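Local coordinates for protein putative hydrolase (Chloroflexus aurantiacus J-10-fl, PDB 3CMN) that is a putative hydrolase of the zincin-like metallopeptidase family, probably a zinc-dependent peptidase, at residues 322-336 / 351-363. Numbering follows the deposited sequence.
Sequences AFVNAVVAARGIQFA and EIRNPGQWIVRMD
The side chains of Ile352 and Phe323 cross at about a right angle, Ile352 CG1 lying 4.1 Å from Phe323 CD1, while Pro347 of the intervening loop also touches both. Pro355 sits as a knob among Ala322, Phe323, Ala326 and Val327, with its CG 3.6 Å from Ala326 CB. Trp358 follows as the centre of an aromatic cluster. A chi1 of 165°, with CG anti to the backbone N, carries the Phe323 ring across to the indole, where its CZ edge meets one face in a T-shaped pair, CZ lying 3.6 Å from Trp358 CD2; Met362 CG lies over the opposite face, near its rim. Phe335 lies obliquely to the indole, its CE2 3.5 Å from Trp358 CZ3, and Trp358 NE1 is hydrogen-bonded to Asn345 O. A leucine in place of Trp358 would probably leave the Phe323 edge without an aromatic face, open a gap beside Phe335 and deprive Asn345 O of its donor. Ile359 projects CD1 between Val327 and Ala330, and Met362 CB packs on Phe335 CZ. On the exposed side, Arg331 NH2 reaches both carboxylate oxygens of Asp363, 2.7 Å from OD1 and 2.9 Å from OD2, with guanidinium and carboxylate nearly coplanar (24°). The chemistry thus implies that helices 322-331 and 355-363, crossing at -52°, are joined mainly by apolar packing, which Phe335 and Ile352 extend from adjoining helices, with one peripheral salt bridge tying helix 355-363 to Arg331.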
ATOM      1  N   ALA A 322      -2.482 -15.765  -5.849  1.00 50.06           N
ATOM      2  CA  ALA A 322      -2.853 -17.051  -6.427  1.00 48.86           C
ATOM      3  C   ALA A 322      -4.361 -17.083  -6.587  1.00 48.14           C
ATOM      4  O   ALA A 322      -4.886 -17.750  -7.482  1.00 49.80           O
ATOM      5  CB  ALA A 322      -2.395 -18.185  -5.525  1.00 50.05           C
ATOM      6  N   PHE A 323      -5.060 -16.367  -5.713  1.00 45.87           N
ATOM      7  CA  PHE A 323      -6.511 -16.288  -5.799  1.00 42.98           C
ATOM      8  C   PHE A 323      -6.825 -15.673  -7.158  1.00 41.34           C
ATOM      9  O   PHE A 323      -7.533 -16.257  -7.969  1.00 40.90           O
ATOM     10  CB  PHE A 323      -7.078 -15.392  -4.684  1.00 41.30           C
ATOM     11  CG  PHE A 323      -8.506 -14.968  -4.914  1.00 40.52           C
ATOM     12  CD1 PHE A 323      -9.565 -15.750  -4.462  1.00 40.29           C
ATOM     13  CD2 PHE A 323      -8.791 -13.818  -5.650  1.00 39.14           C
ATOM     14  CE1 PHE A 323     -10.887 -15.392  -4.749  1.00 38.31           C
ATOM     15  CE2 PHE A 323     -10.101 -13.460  -5.941  1.00 38.47           C
ATOM     16  CZ  PHE A 323     -11.150 -14.248  -5.489  1.00 38.78           C
ATOM     17  N   VAL A 324      -6.264 -14.494  -7.400  1.00 40.05           N
ATOM     18  CA  VAL A 324      -6.489 -13.776  -8.647  1.00 39.86           C
ATOM     19  C   VAL A 324      -5.959 -14.505  -9.879  1.00 40.78           C
ATOM     20  O   VAL A 324      -6.593 -14.472 -10.933  1.00 39.50           O
ATOM     21  CB  VAL A 324      -5.860 -12.368  -8.591  1.00 39.60           C
ATOM     22  CG1 VAL A 324      -6.165 -11.610  -9.871  1.00 40.08           C
ATOM     23  CG2 VAL A 324      -6.404 -11.604  -7.396  1.00 39.50           C
ATOM     24  N   ASN A 325      -4.798 -15.150  -9.760  1.00 42.17           N
ATOM     25  CA  ASN A 325      -4.233 -15.872 -10.896  1.00 42.39           C
ATOM     26  C   ASN A 325      -5.140 -17.043 -11.209  1.00 43.13           C
ATOM     27  O   ASN A 325      -5.428 -17.336 -12.368  1.00 44.13           O
ATOM     28  CB  ASN A 325      -2.820 -16.372 -10.586  1.00 43.27           C
ATOM     29  CG  ASN A 325      -1.785 -15.258 -10.611  1.00 43.74           C
ATOM     30  OD1 ASN A 325      -1.867 -14.330 -11.422  1.00 44.49           O
ATOM     31  ND2 ASN A 325      -0.791 -15.356  -9.732  1.00 43.89           N
ATOM     32  N   ALA A 326      -5.601 -17.704 -10.158  1.00 44.06           N
ATOM     33  CA  ALA A 326      -6.497 -18.828 -10.306  1.00 44.83           C
ATOM     34  C   ALA A 326      -7.726 -18.409 -11.113  1.00 46.40           C
ATOM     35  O   ALA A 326      -7.875 -18.818 -12.267  1.00 48.19           O
ATOM     36  CB  ALA A 326      -6.917 -19.333  -8.941  1.00 46.46           C
ATOM     37  N   VAL A 327      -8.589 -17.575 -10.529  1.00 45.06           N
ATOM     38  CA  VAL A 327      -9.804 -17.153 -11.225  1.00 43.35           C
ATOM     39  C   VAL A 327      -9.538 -16.560 -12.604  1.00 42.33           C
ATOM     40  O   VAL A 327     -10.294 -16.814 -13.538  1.00 42.73           O
ATOM     41  CB  VAL A 327     -10.672 -16.151 -10.367  1.00 43.57           C
ATOM     42  CG1 VAL A 327     -10.478 -16.434  -8.897  1.00 41.42           C
ATOM     43  CG2 VAL A 327     -10.352 -14.704 -10.707  1.00 42.79           C
ATOM     44  N   VAL A 328      -8.479 -15.772 -12.748  1.00 42.73           N
ATOM     45  CA  VAL A 328      -8.174 -15.193 -14.055  1.00 43.37           C
ATOM     46  C   VAL A 328      -7.861 -16.315 -15.045  1.00 45.01           C
ATOM     47  O   VAL A 328      -8.237 -16.246 -16.208  1.00 45.67           O
ATOM     48  CB  VAL A 328      -6.978 -14.228 -13.988  1.00 42.55           C
ATOM     49  CG1 VAL A 328      -6.531 -13.850 -15.390  1.00 41.60           C
ATOM     50  CG2 VAL A 328      -7.376 -12.972 -13.236  1.00 41.32           C
ATOM     51  N   ALA A 329      -7.176 -17.354 -14.582  1.00 46.42           N
ATOM     52  CA  ALA A 329      -6.857 -18.476 -15.454  1.00 47.57           C
ATOM     53  C   ALA A 329      -8.152 -19.201 -15.804  1.00 48.36           C
ATOM     54  O   ALA A 329      -8.377 -19.583 -16.958  1.00 49.73           O
ATOM     55  CB  ALA A 329      -5.898 -19.440 -14.751  1.00 47.46           C
ATOM     56  N   ALA A 330      -9.002 -19.367 -14.793  1.00 46.64           N
ATOM     57  CA  ALA A 330     -10.274 -20.062 -14.926  1.00 45.60           C
ATOM     58  C   ALA A 330     -11.379 -19.317 -15.667  1.00 45.76           C
ATOM     59  O   ALA A 330     -12.239 -19.950 -16.277  1.00 47.21           O
ATOM     60  CB  ALA A 330     -10.772 -20.464 -13.546  1.00 44.85           C
ATOM     61  N   ARG A 331     -11.369 -17.988 -15.639  1.00 45.93           N
ATOM     62  CA  ARG A 331     -12.432 -17.239 -16.303  1.00 44.34           C
ATOM     63  C   ARG A 331     -12.034 -15.948 -16.992  1.00 44.21           C
ATOM     64  O   ARG A 331     -12.846 -15.349 -17.696  1.00 44.36           O
ATOM     65  CB  ARG A 331     -13.547 -16.950 -15.303  1.00 45.57           C
ATOM     66  CG  ARG A 331     -14.356 -18.179 -14.944  1.00 46.12           C
ATOM     67  CD  ARG A 331     -15.360 -18.507 -16.048  1.00 47.31           C
ATOM     68  NE  ARG A 331     -16.716 -18.299 -15.561  1.00 47.78           N
ATOM     69  CZ  ARG A 331     -17.296 -19.077 -14.655  1.00 47.40           C
ATOM     70  NH1 ARG A 331     -16.636 -20.115 -14.158  1.00 48.33           N
ATOM     71  NH2 ARG A 331     -18.517 -18.804 -14.219  1.00 46.84           N
ATOM     72  N   GLY A 332     -10.800 -15.504 -16.798  1.00 43.44           N
ATOM     73  CA  GLY A 332     -10.383 -14.279 -17.451  1.00 44.03           C
ATOM     74  C   GLY A 332     -10.407 -13.056 -16.559  1.00 44.18           C
ATOM     75  O   GLY A 332     -11.009 -13.053 -15.489  1.00 45.21           O
ATOM     76  N   ILE A 333      -9.748 -12.004 -17.024  1.00 45.17           N
ATOM     77  CA  ILE A 333      -9.642 -10.755 -16.288  1.00 45.38           C
ATOM     78  C   ILE A 333     -10.991 -10.064 -16.084  1.00 44.97           C
ATOM     79  O   ILE A 333     -11.252  -9.496 -15.022  1.00 44.85           O
ATOM     80  CB  ILE A 333      -8.641  -9.787 -17.012  1.00 44.72           C
ATOM     81  CG1 ILE A 333      -7.475  -9.452 -16.073  1.00 45.46           C
ATOM     82  CG2 ILE A 333      -9.346  -8.521 -17.497  1.00 46.30           C
ATOM     83  CD1 ILE A 333      -7.870  -8.906 -14.710  1.00 42.78           C
ATOM     84  N   GLN A 334     -11.845 -10.113 -17.100  1.00 44.65           N
ATOM     85  CA  GLN A 334     -13.143  -9.463 -17.011  1.00 44.54           C
ATOM     86  C   GLN A 334     -13.941 -10.049 -15.856  1.00 42.00           C
ATOM     87  O   GLN A 334     -14.515  -9.304 -15.063  1.00 39.73           O
ATOM     88  CB  GLN A 334     -13.912  -9.619 -18.324  1.00 48.02           C
ATOM     89  CG  GLN A 334     -15.049  -8.622 -18.476  1.00 51.48           C
ATOM     90  CD  GLN A 334     -15.822  -8.798 -19.769  1.00 54.53           C
ATOM     91  OE1 GLN A 334     -16.443  -9.835 -19.997  1.00 57.03           O
ATOM     92  NE2 GLN A 334     -15.791  -7.781 -20.621  1.00 55.75           N
ATOM     93  N   PHE A 335     -13.959 -11.381 -15.754  1.00 40.11           N
ATOM     94  CA  PHE A 335     -14.677 -12.045 -14.670  1.00 38.33           C
ATOM     95  C   PHE A 335     -14.070 -11.619 -13.336  1.00 37.61           C
ATOM     96  O   PHE A 335     -14.784 -11.158 -12.437  1.00 37.37           O
ATOM     97  CB  PHE A 335     -14.589 -13.564 -14.785  1.00 36.07           C
ATOM     98  CG  PHE A 335     -15.503 -14.297 -13.827  1.00 35.13           C
ATOM     99  CD1 PHE A 335     -16.838 -14.524 -14.153  1.00 34.59           C
ATOM    100  CD2 PHE A 335     -15.038 -14.731 -12.587  1.00 32.92           C
ATOM    101  CE1 PHE A 335     -17.699 -15.180 -13.250  1.00 34.87           C
ATOM    102  CE2 PHE A 335     -15.883 -15.380 -11.686  1.00 33.57           C
ATOM    103  CZ  PHE A 335     -17.215 -15.606 -12.016  1.00 33.22           C
ATOM    104  N   ALA A 336     -12.753 -11.774 -13.222  1.00 36.38           N
ATOM    105  CA  ALA A 336     -12.017 -11.409 -12.013  1.00 36.70           C
ATOM    106  C   ALA A 336     -12.194  -9.934 -11.615  1.00 36.49           C
ATOM    107  O   ALA A 336     -12.043  -9.585 -10.446  1.00 36.80           O
ATOM    108  CB  ALA A 336     -10.535 -11.716 -12.204  1.00 35.79           C
ATOM    109  N   GLU A 351     -12.291 -17.801   0.679  1.00 50.15           N
ATOM    110  CA  GLU A 351     -12.385 -17.783  -0.779  1.00 47.91           C
ATOM    111  C   GLU A 351     -11.019 -17.498  -1.393  1.00 47.33           C
ATOM    112  O   GLU A 351     -10.710 -17.979  -2.479  1.00 47.18           O
ATOM    113  CB  GLU A 351     -13.426 -16.748  -1.222  1.00 46.78           C
ATOM    114  CG  GLU A 351     -14.839 -17.144  -0.805  1.00 46.86           C
ATOM    115  CD  GLU A 351     -15.878 -16.067  -1.059  1.00 47.57           C
ATOM    116  OE1 GLU A 351     -15.731 -14.950  -0.512  1.00 48.21           O
ATOM    117  OE2 GLU A 351     -16.850 -16.336  -1.800  1.00 46.34           O
ATOM    118  N   ILE A 352     -10.195 -16.723  -0.696  1.00 47.13           N
ATOM    119  CA  ILE A 352      -8.858 -16.424  -1.185  1.00 47.44           C
ATOM    120  C   ILE A 352      -8.036 -17.712  -1.174  1.00 49.33           C
ATOM    121  O   ILE A 352      -7.172 -17.918  -2.031  1.00 49.17           O
ATOM    122  CB  ILE A 352      -8.180 -15.328  -0.309  1.00 46.91           C
ATOM    123  CG1 ILE A 352      -8.465 -13.956  -0.916  1.00 46.39           C
ATOM    124  CG2 ILE A 352      -6.673 -15.559  -0.199  1.00 44.73           C
ATOM    125  CD1 ILE A 352      -7.964 -12.800  -0.088  1.00 46.72           C
ATOM    126  N   ARG A 353      -8.324 -18.584  -0.212  1.00 50.82           N
ATOM    127  CA  ARG A 353      -7.616 -19.853  -0.086  1.00 52.17           C
ATOM    128  C   ARG A 353      -8.167 -20.876  -1.068  1.00 53.67           C
ATOM    129  O   ARG A 353      -7.486 -21.836  -1.445  1.00 53.41           O
ATOM    130  CB  ARG A 353      -7.733 -20.379   1.343  1.00 52.96           C
ATOM    131  CG  ARG A 353      -7.007 -19.511   2.360  1.00 54.06           C
ATOM    132  CD  ARG A 353      -6.863 -20.207   3.694  1.00 55.17           C
ATOM    133  NE  ARG A 353      -8.108 -20.282   4.449  1.00 57.34           N
ATOM    134  CZ  ARG A 353      -8.688 -19.240   5.037  1.00 58.79           C
ATOM    135  NH1 ARG A 353      -8.134 -18.038   4.951  1.00 60.21           N
ATOM    136  NH2 ARG A 353      -9.810 -19.402   5.727  1.00 59.00           N
ATOM    137  N   ASN A 354      -9.412 -20.667  -1.480  1.00 54.72           N
ATOM    138  CA  ASN A 354     -10.058 -21.547  -2.440  1.00 53.90           C
ATOM    139  C   ASN A 354     -10.907 -20.667  -3.342  1.00 52.63           C
ATOM    140  O   ASN A 354     -12.083 -20.431  -3.075  1.00 51.47           O
ATOM    141  CB  ASN A 354     -10.922 -22.595  -1.731  1.00 55.61           C
ATOM    142  CG  ASN A 354     -11.271 -22.204  -0.309  1.00 58.39           C
ATOM    143  OD1 ASN A 354     -10.389 -22.048   0.540  1.00 59.26           O
ATOM    144  ND2 ASN A 354     -12.565 -22.049  -0.038  1.00 60.53           N
ATOM    145  N   PRO A 355     -10.298 -20.151  -4.421  1.00 52.18           N
ATOM    146  CA  PRO A 355     -10.975 -19.282  -5.387  1.00 51.85           C
ATOM    147  C   PRO A 355     -12.293 -19.876  -5.895  1.00 51.63           C
ATOM    148  O   PRO A 355     -13.282 -19.159  -6.076  1.00 51.47           O
ATOM    149  CB  PRO A 355      -9.933 -19.125  -6.492  1.00 51.61           C
ATOM    150  CG  PRO A 355      -8.636 -19.204  -5.737  1.00 50.72           C
ATOM    151  CD  PRO A 355      -8.890 -20.361  -4.803  1.00 51.46           C
ATOM    152  N   GLY A 356     -12.298 -21.189  -6.115  1.00 50.47           N
ATOM    153  CA  GLY A 356     -13.493 -21.863  -6.594  1.00 49.17           C
ATOM    154  C   GLY A 356     -14.764 -21.378  -5.925  1.00 48.46           C
ATOM    155  O   GLY A 356     -15.745 -21.065  -6.602  1.00 48.84           O
ATOM    156  N   GLN A 357     -14.747 -21.322  -4.595  1.00 46.99           N
ATOM    157  CA  GLN A 357     -15.899 -20.869  -3.815  1.00 46.08           C
ATOM    158  C   GLN A 357     -16.360 -19.503  -4.316  1.00 43.95           C
ATOM    159  O   GLN A 357     -17.553 -19.245  -4.463  1.00 43.50           O
ATOM    160  CB  GLN A 357     -15.526 -20.753  -2.331  1.00 47.49           C
ATOM    161  CG  GLN A 357     -16.423 -21.540  -1.383  1.00 51.86           C
ATOM    162  CD  GLN A 357     -16.163 -21.215   0.086  1.00 53.19           C
ATOM    163  OE1 GLN A 357     -16.461 -20.113   0.557  1.00 53.03           O
ATOM    164  NE2 GLN A 357     -15.599 -22.174   0.811  1.00 55.05           N
ATOM    165  N   TRP A 358     -15.396 -18.627  -4.572  1.00 41.08           N
ATOM    166  CA  TRP A 358     -15.696 -17.281  -5.034  1.00 39.31           C
ATOM    167  C   TRP A 358     -16.289 -17.266  -6.441  1.00 39.17           C
ATOM    168  O   TRP A 358     -17.239 -16.523  -6.715  1.00 38.00           O
ATOM    169  CB  TRP A 358     -14.425 -16.429  -5.016  1.00 35.07           C
ATOM    170  CG  TRP A 358     -14.671 -14.998  -5.368  1.00 29.97           C
ATOM    171  CD1 TRP A 358     -15.079 -14.004  -4.524  1.00 27.50           C
ATOM    172  CD2 TRP A 358     -14.506 -14.390  -6.660  1.00 28.21           C
ATOM    173  NE1 TRP A 358     -15.172 -12.813  -5.209  1.00 28.01           N
ATOM    174  CE2 TRP A 358     -14.827 -13.021  -6.521  1.00 26.37           C
ATOM    175  CE3 TRP A 358     -14.120 -14.870  -7.920  1.00 27.18           C
ATOM    176  CZ2 TRP A 358     -14.769 -12.126  -7.589  1.00 25.64           C
ATOM    177  CZ3 TRP A 358     -14.061 -13.980  -8.987  1.00 27.30           C
ATOM    178  CH2 TRP A 358     -14.386 -12.618  -8.815  1.00 27.12           C
ATOM    179  N   ILE A 359     -15.719 -18.075  -7.332  1.00 39.54           N
ATOM    180  CA  ILE A 359     -16.193 -18.132  -8.708  1.00 40.23           C
ATOM    181  C   ILE A 359     -17.648 -18.584  -8.726  1.00 40.82           C
ATOM    182  O   ILE A 359     -18.476 -18.017  -9.438  1.00 39.63           O
ATOM    183  CB  ILE A 359     -15.292 -19.067  -9.563  1.00 41.32           C
ATOM    184  CG1 ILE A 359     -13.884 -18.465  -9.639  1.00 41.08           C
ATOM    185  CG2 ILE A 359     -15.864 -19.242 -10.974  1.00 38.88           C
ATOM    186  CD1 ILE A 359     -12.913 -19.235 -10.513  1.00 44.03           C
ATOM    187  N   VAL A 360     -17.960 -19.579  -7.904  1.00 41.51           N
ATOM    188  CA  VAL A 360     -19.317 -20.083  -7.810  1.00 42.21           C
ATOM    189  C   VAL A 360     -20.248 -18.990  -7.277  1.00 42.42           C
ATOM    190  O   VAL A 360     -21.290 -18.703  -7.874  1.00 42.71           O
ATOM    191  CB  VAL A 360     -19.374 -21.318  -6.882  1.00 43.33           C
ATOM    192  CG1 VAL A 360     -20.805 -21.754  -6.666  1.00 44.57           C
ATOM    193  CG2 VAL A 360     -18.578 -22.447  -7.490  1.00 42.41           C
ATOM    194  N   ARG A 361     -19.867 -18.372  -6.162  1.00 41.65           N
ATOM    195  CA  ARG A 361     -20.682 -17.316  -5.570  1.00 40.00           C
ATOM    196  C   ARG A 361     -20.946 -16.165  -6.542  1.00 40.48           C
ATOM    197  O   ARG A 361     -22.036 -15.589  -6.538  1.00 39.72           O
ATOM    198  CB  ARG A 361     -20.019 -16.774  -4.297  1.00 40.25           C
ATOM    199  CG  ARG A 361     -20.848 -15.716  -3.559  1.00 40.27           C
ATOM    200  CD  ARG A 361     -20.341 -15.492  -2.132  1.00 40.58           C
ATOM    201  NE  ARG A 361     -19.016 -14.879  -2.069  1.00 41.02           N
ATOM    202  CZ  ARG A 361     -18.785 -13.565  -2.095  1.00 41.38           C
ATOM    203  NH1 ARG A 361     -19.788 -12.692  -2.186  1.00 38.52           N
ATOM    204  NH2 ARG A 361     -17.539 -13.114  -2.021  1.00 41.80           N
ATOM    205  N   MET A 362     -19.959 -15.818  -7.371  1.00 39.32           N
ATOM    206  CA  MET A 362     -20.158 -14.729  -8.325  1.00 37.83           C
ATOM    207  C   MET A 362     -21.155 -15.149  -9.389  1.00 39.04           C
ATOM    208  O   MET A 362     -21.883 -14.313  -9.920  1.00 38.59           O
ATOM    209  CB  MET A 362     -18.842 -14.309  -9.000  1.00 35.61           C
ATOM    210  CG  MET A 362     -17.865 -13.507  -8.118  1.00 31.32           C
ATOM    211  SD  MET A 362     -18.577 -12.129  -7.210  1.00 23.73           S
ATOM    212  CE  MET A 362     -18.684 -10.974  -8.333  1.00 25.62           C
ATOM    213  N   ASP A 363     -21.175 -16.448  -9.693  1.00 40.41           N
ATOM    214  CA  ASP A 363     -22.080 -17.021 -10.684  1.00 41.47           C
ATOM    215  C   ASP A 363     -23.526 -16.922 -10.241  1.00 42.68           C
ATOM    216  O   ASP A 363     -24.416 -16.673 -11.052  1.00 43.16           O
ATOM    217  CB  ASP A 363     -21.748 -18.493 -10.932  1.00 41.32           C
ATOM    218  CG  ASP A 363     -20.597 -18.672 -11.883  1.00 41.10           C
ATOM    219  OD1 ASP A 363     -20.241 -17.680 -12.545  1.00 40.26           O
ATOM    220  OD2 ASP A 363     -20.059 -19.802 -11.978  1.00 42.69           O
TER